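Local structure of aminotransferase, class III (Thermomicrobium roseum, 6IO1) at residues R204-Q207 with E208-T212; I246-V249 with L250-Y253; L428-R432 with A433-V437. The protein is a thermostable (S)-enantioselective omega-transaminase that uses pyridoxal 5'-phosphate to move amino groups between substrates. One frame throughout, in Å; residues are numbered along the deposited sequence.

Interaction 1: residues R204-Q207 with E208-T212; sequences RLVQ and ELEET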
# COMPACT_ATOMS: atom_id res chain seq x y z
N ARG B 204 17.34 31.82 8.27
CA ARG B 204 17.32 31.05 9.51
C ARG B 204 17.15 29.56 9.22
O ARG B 204 17.83 28.72 9.83
CB ARG B 204 16.19 31.53 10.41
CG ARG B 204 16.36 32.89 11.04
CD ARG B 204 15.23 33.10 12.04
NE ARG B 204 15.38 34.29 12.86
CZ ARG B 204 14.63 34.55 13.93
NH1 ARG B 204 13.70 33.69 14.31
NH2 ARG B 204 14.83 35.66 14.62
N LEU B 205 16.25 29.22 8.30
CA LEU B 205 16.03 27.81 7.98
C LEU B 205 17.27 27.18 7.35
O LEU B 205 17.63 26.04 7.67
CB LEU B 205 14.83 27.68 7.04
CG LEU B 205 13.50 28.18 7.61
CD1 LEU B 205 12.52 28.51 6.50
CD2 LEU B 205 12.90 27.17 8.58
N VAL B 206 17.95 27.91 6.46
CA VAL B 206 19.17 27.41 5.85
C VAL B 206 20.24 27.19 6.90
O VAL B 206 20.96 26.18 6.88
CB VAL B 206 19.64 28.38 4.75
CG1 VAL B 206 21.07 28.05 4.32
CG2 VAL B 206 18.71 28.32 3.55
N GLN B 207 20.37 28.13 7.84
CA GLN B 207 21.36 27.99 8.91
C GLN B 207 21.07 26.76 9.75
O GLN B 207 21.98 26.00 10.10
CB GLN B 207 21.35 29.25 9.77
CG GLN B 207 22.39 29.30 10.87
CD GLN B 207 22.51 30.68 11.47
OE1 GLN B 207 23.43 31.44 11.14
NE2 GLN B 207 21.57 31.03 12.34
N GLU B 208 19.80 26.54 10.09
CA GLU B 208 19.44 25.36 10.87
C GLU B 208 19.76 24.08 10.11
O GLU B 208 20.31 23.13 10.69
CB GLU B 208 17.96 25.40 11.23
CG GLU B 208 17.46 24.08 11.78
CD GLU B 208 15.96 23.98 11.76
OE1 GLU B 208 15.30 25.02 11.55
OE2 GLU B 208 15.44 22.86 11.93
N LEU B 209 19.45 24.03 8.81
CA LEU B 209 19.73 22.84 8.02
C LEU B 209 21.23 22.55 7.97
O LEU B 209 21.67 21.41 8.17
CB LEU B 209 19.17 22.99 6.61
CG LEU B 209 19.58 21.92 5.60
CD1 LEU B 209 19.17 20.53 6.08
CD2 LEU B 209 18.98 22.20 4.23
N GLU B 210 22.04 23.59 7.72
CA GLU B 210 23.48 23.40 7.64
C GLU B 210 24.05 22.92 8.97
O GLU B 210 24.87 21.99 9.00
CB GLU B 210 24.16 24.70 7.21
CG GLU B 210 23.74 25.21 5.84
CD GLU B 210 24.92 25.66 5.00
OE1 GLU B 210 25.89 24.88 4.86
OE2 GLU B 210 24.89 26.80 4.49
N GLU B 211 23.64 23.53 10.07
CA GLU B 211 24.17 23.14 11.37
C GLU B 211 23.72 21.73 11.75
O GLU B 211 24.49 20.97 12.35
CB GLU B 211 23.78 24.17 12.43
CG GLU B 211 24.47 25.50 12.15
CD GLU B 211 24.48 26.46 13.32
OE1 GLU B 211 25.42 26.39 14.13
OE2 GLU B 211 23.56 27.30 13.41
N THR B 212 22.48 21.35 11.41
CA THR B 212 22.04 19.98 11.65
C THR B 212 22.87 18.98 10.85
O THR B 212 23.28 17.94 11.38
CB THR B 212 20.56 19.84 11.32
OG1 THR B 212 19.78 20.63 12.23
CG2 THR B 212 20.13 18.38 11.43
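R204 and E208 join two successive turns of the amphipathic alpha-helix 198-216 in this class-III aminotransferase. The contact is local, between residues four apart on one continuous helix.

Backbone bonds come first. E208 N donates to R204 O, and L209 N to L205 O. E210 N then reaches V206 O and E211 N reaches Q207 O, at 2.9 and 3.0 Å.

Two pairs of side chains lie alongside each other and point the same way. In the first, V206 CG1 meets the carboxylate of E210, 4.0 Å from OE2. V206 CG1 stands opposite the backbone N (chi1 167°), on the carbonyl side, which turns this methyl to the next helical turn. E210 CG lies anti to its own carbonyl carbon (chi1 -62°), 3.1 Å from V206 O. The other oxygen, E210 OE1, leaves the helix for a salt bridge to K252 and a probable hydrogen bond to Y253. In the second pair, Q207 CG approaches E211 OE2 at 3.4 Å. Here an aliphatic carbon does the touching, and the amide and carboxylate planes are turned 70° apart.

The buried face carries L205 and L209. L205 packs on Y242 of helix 242-253, and L209 on I246 of that helix and on L184 of strand 181-184. E208 OE1 is hydrogen-bonded to T185 OG1.

The last group is a double grip on one carbonyl. E208 O accepts from T212 N at 2.9 Å and from the T212 hydroxyl. The two donors come from opposite faces of the carbonyl plane, and T212 OG1 lies 3.0 Å from E208 O.

Interaction 2: residues I246-V249 with L250-Y253; sequences IAAV and LRKY
Helix 242-253 is the crossover helix of a beta-alpha-beta unit between strands 221-226 and 256-260, and V249 meets Y253 along it. V249 CG1 lies in the plane of the Y253 ring at its edge, 3.8 Å from CE2. The two side chains run side by side. Y253 OH and K252 NZ both reach toward E210 of helix 198-216.

One turn earlier, I246 CG2 touches L250 CD1 at 4.2 Å. Both residues are buried.

R251 folds back over the preceding turn. Its chain bends at chi3 (-52°), which brings the guanidinium to the two alanines. A248 CA lies 3.6 Å above one face of the R251 guanidinium, offset toward its rim. R251 NH1 comes within 3.5 Å of A247 CB.

Backbone bonds link the turns: L250 N to I246 O, R251 N to A247 O, K252 N to A248 O, and Y253 N to V249 O, the last at 3.1 Å. This i to i+4 ladder is that of an alpha-helix, here the crossover of a right-handed beta-alpha-beta unit in the large domain of a fold-type I aminotransferase.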
# COMPACT_ATOMS: atom_id res chain seq x y z
N ILE B 246 17.41 25.59 0.11
CA ILE B 246 17.49 24.28 0.76
C ILE B 246 18.11 23.26 -0.19
O ILE B 246 19.00 22.48 0.19
CB ILE B 246 16.09 23.83 1.24
CG1 ILE B 246 15.59 24.75 2.35
CG2 ILE B 246 16.13 22.39 1.72
CD1 ILE B 246 16.52 24.85 3.54
N ALA B 247 17.65 23.24 -1.45
CA ALA B 247 18.19 22.31 -2.43
C ALA B 247 19.67 22.58 -2.68
O ALA B 247 20.45 21.64 -2.89
CB ALA B 247 17.41 22.41 -3.73
N ALA B 248 20.08 23.85 -2.67
CA ALA B 248 21.49 24.18 -2.85
C ALA B 248 22.33 23.60 -1.72
O ALA B 248 23.41 23.05 -1.96
CB ALA B 248 21.68 25.69 -2.94
N VAL B 249 21.86 23.72 -0.48
CA VAL B 249 22.59 23.13 0.65
C VAL B 249 22.70 21.61 0.48
O VAL B 249 23.78 21.01 0.63
CB VAL B 249 21.91 23.50 1.98
CG1 VAL B 249 22.59 22.79 3.14
CG2 VAL B 249 21.94 25.01 2.19
N LEU B 250 21.57 20.98 0.14
CA LEU B 250 21.56 19.53 -0.03
C LEU B 250 22.56 19.09 -1.10
O LEU B 250 23.31 18.13 -0.91
CB LEU B 250 20.15 19.05 -0.38
CG LEU B 250 19.08 19.25 0.70
CD1 LEU B 250 17.72 18.81 0.18
CD2 LEU B 250 19.45 18.49 1.97
N ARG B 251 22.57 19.79 -2.24
CA ARG B 251 23.53 19.48 -3.29
C ARG B 251 24.96 19.74 -2.83
O ARG B 251 25.88 19.03 -3.24
CB ARG B 251 23.22 20.30 -4.54
CG ARG B 251 21.95 19.87 -5.25
CD ARG B 251 21.90 20.42 -6.67
NE ARG B 251 22.13 21.86 -6.70
CZ ARG B 251 21.18 22.77 -6.48
NH1 ARG B 251 19.94 22.39 -6.21
NH2 ARG B 251 21.48 24.06 -6.54
N LYS B 252 25.16 20.76 -1.99
CA LYS B 252 26.49 21.04 -1.46
C LYS B 252 27.03 19.84 -0.69
O LYS B 252 28.22 19.52 -0.79
CB LYS B 252 26.46 22.28 -0.56
CG LYS B 252 27.73 22.47 0.26
CD LYS B 252 27.61 23.64 1.22
CE LYS B 252 28.76 23.66 2.21
NZ LYS B 252 28.65 24.81 3.16
N TYR B 253 26.17 19.16 0.06
CA TYR B 253 26.63 17.99 0.80
C TYR B 253 26.39 16.67 0.07
O TYR B 253 26.73 15.61 0.61
CB TYR B 253 25.97 17.94 2.18
CG TYR B 253 26.40 19.09 3.06
CD1 TYR B 253 27.63 19.09 3.69
CD2 TYR B 253 25.57 20.19 3.24
CE1 TYR B 253 28.02 20.15 4.49
CE2 TYR B 253 25.95 21.25 4.03
CZ TYR B 253 27.18 21.22 4.65
OH TYR B 253 27.56 22.28 5.45

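Interaction 3: residues L428-R432 with A433-V437; sequences LTISR and AECDV
T429 and E434 are joined by a water at the start of helix 432-450, just ahead of a capping box formed by S431 and E434. The water donates to T429 O at 2.6 Å and to E434 OE1 at 2.9 Å.

I430 comes next and is buried. Its CG1 slides past E434 CB, with the two side chains running in opposite directions, and the closest carbons are 3.6 Å apart. The same I430 CG1 also packs on C435 SG at 3.8 Å. I430 CG1 is trans to its own N (chi1 -171°), which turns the chain toward the first helical turn. I430 also touches S353 of helix 346-361.

S431 is the N-cap. Its backbone N donates to E434 OE1 in a nearly straight bond, 2.9 Å and 175°. The carboxylate is met on its anti side, 34° out of its plane. In return E434 N donates to S431 OG, a weak bond of 3.4 Å. The S431 OG is held between its own N and carbonyl carbon, facing the helix start. S431 O then takes C435 N as an ordinary helical bond.

R432 opens the helix, and its extended side chain touches Y356 of helix 346-361. D436 OD1 bonds to Y356 OH, while D436 N donates to R432 O at 3.0 Å.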
# COMPACT_ATOMS: atom_id res chain seq x y z
N LEU B 428 -9.98 19.82 -9.34
CA LEU B 428 -9.37 20.82 -10.21
C LEU B 428 -10.35 21.44 -11.20
O LEU B 428 -10.02 22.46 -11.82
CB LEU B 428 -8.19 20.21 -10.98
CG LEU B 428 -7.11 19.45 -10.21
CD1 LEU B 428 -5.90 19.21 -11.09
CD2 LEU B 428 -6.70 20.18 -8.94
N THR B 429 -11.54 20.85 -11.37
CA THR B 429 -12.53 21.34 -12.32
C THR B 429 -13.50 22.34 -11.71
O THR B 429 -14.44 22.75 -12.40
CB THR B 429 -13.31 20.16 -12.90
OG1 THR B 429 -13.96 19.44 -11.85
CG2 THR B 429 -12.38 19.22 -13.65
N ILE B 430 -13.31 22.73 -10.45
CA ILE B 430 -14.30 23.55 -9.76
C ILE B 430 -14.48 24.88 -10.47
O ILE B 430 -13.51 25.55 -10.84
CB ILE B 430 -13.91 23.73 -8.28
CG1 ILE B 430 -15.05 24.39 -7.50
CG2 ILE B 430 -12.62 24.53 -8.14
CD1 ILE B 430 -14.91 24.25 -6.00
N SER B 431 -15.74 25.23 -10.73
CA SER B 431 -16.09 26.49 -11.36
C SER B 431 -16.23 27.62 -10.35
O SER B 431 -16.15 27.42 -9.13
CB SER B 431 -17.39 26.34 -12.14
OG SER B 431 -18.51 26.31 -11.26
N ARG B 432 -16.58 28.79 -10.88
CA ARG B 432 -16.85 30.01 -10.08
C ARG B 432 -18.10 29.83 -9.21
O ARG B 432 -18.03 30.22 -8.03
CB ARG B 432 -17.01 31.22 -11.01
CG ARG B 432 -17.13 32.55 -10.29
CD ARG B 432 -17.21 33.73 -11.24
NE ARG B 432 -17.27 35.01 -10.55
CZ ARG B 432 -16.20 35.73 -10.22
NH1 ARG B 432 -14.99 35.30 -10.52
NH2 ARG B 432 -16.36 36.88 -9.59
N ALA B 433 -19.19 29.24 -9.73
CA ALA B 433 -20.39 29.11 -8.93
C ALA B 433 -20.18 28.09 -7.82
O ALA B 433 -20.59 28.32 -6.67
CB ALA B 433 -21.57 28.73 -9.82
N GLU B 434 -19.53 26.98 -8.14
CA GLU B 434 -19.22 26.00 -7.11
C GLU B 434 -18.25 26.56 -6.07
O GLU B 434 -18.35 26.25 -4.88
CB GLU B 434 -18.66 24.74 -7.78
CG GLU B 434 -19.65 24.16 -8.80
CD GLU B 434 -19.00 23.22 -9.79
OE1 GLU B 434 -17.77 23.27 -9.95
OE2 GLU B 434 -19.74 22.42 -10.41
N CYS B 435 -17.31 27.41 -6.51
CA CYS B 435 -16.43 28.07 -5.55
C CYS B 435 -17.22 28.95 -4.60
O CYS B 435 -16.93 28.99 -3.40
CB CYS B 435 -15.37 28.91 -6.28
SG CYS B 435 -13.97 27.97 -6.93
N ASP B 436 -18.22 29.67 -5.11
CA ASP B 436 -19.06 30.49 -4.24
C ASP B 436 -19.85 29.64 -3.27
O ASP B 436 -20.03 30.01 -2.10
CB ASP B 436 -20.03 31.33 -5.08
CG ASP B 436 -19.34 32.46 -5.80
OD1 ASP B 436 -18.21 32.81 -5.40
OD2 ASP B 436 -19.94 33.01 -6.75
N VAL B 437 -20.35 28.49 -3.74
CA VAL B 437 -21.05 27.57 -2.85
C VAL B 437 -20.13 27.15 -1.71
O VAL B 437 -20.50 27.23 -0.53
CB VAL B 437 -21.57 26.35 -3.64
CG1 VAL B 437 -22.09 25.29 -2.69
CG2 VAL B 437 -22.63 26.78 -4.63
O HOH W 1 -16.99 22.23 -12.53

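Interactions 1 and 2 belong together. Their centres are 11 Å apart on neighbouring helices, 198-216 and 242-253, whose facing sides touch. The two helices meet through apolar packing, E210 CG on V249 CG1 included, and through one shared carboxylate. All three contacts are partly buried. Interactions 1 and 2 both combine buried aliphatic residues with exposed polar ones. Interaction 3 lies apart, about 25 Å from interaction 2 at the nearest atoms. It covers the start of helix 432-450 and the loop before it. Its chemistry differs accordingly: a capping box takes up the N-H of E434, a water joins the preceding loop to the E434 carboxylate, and I430 and C435 supply its buried contact.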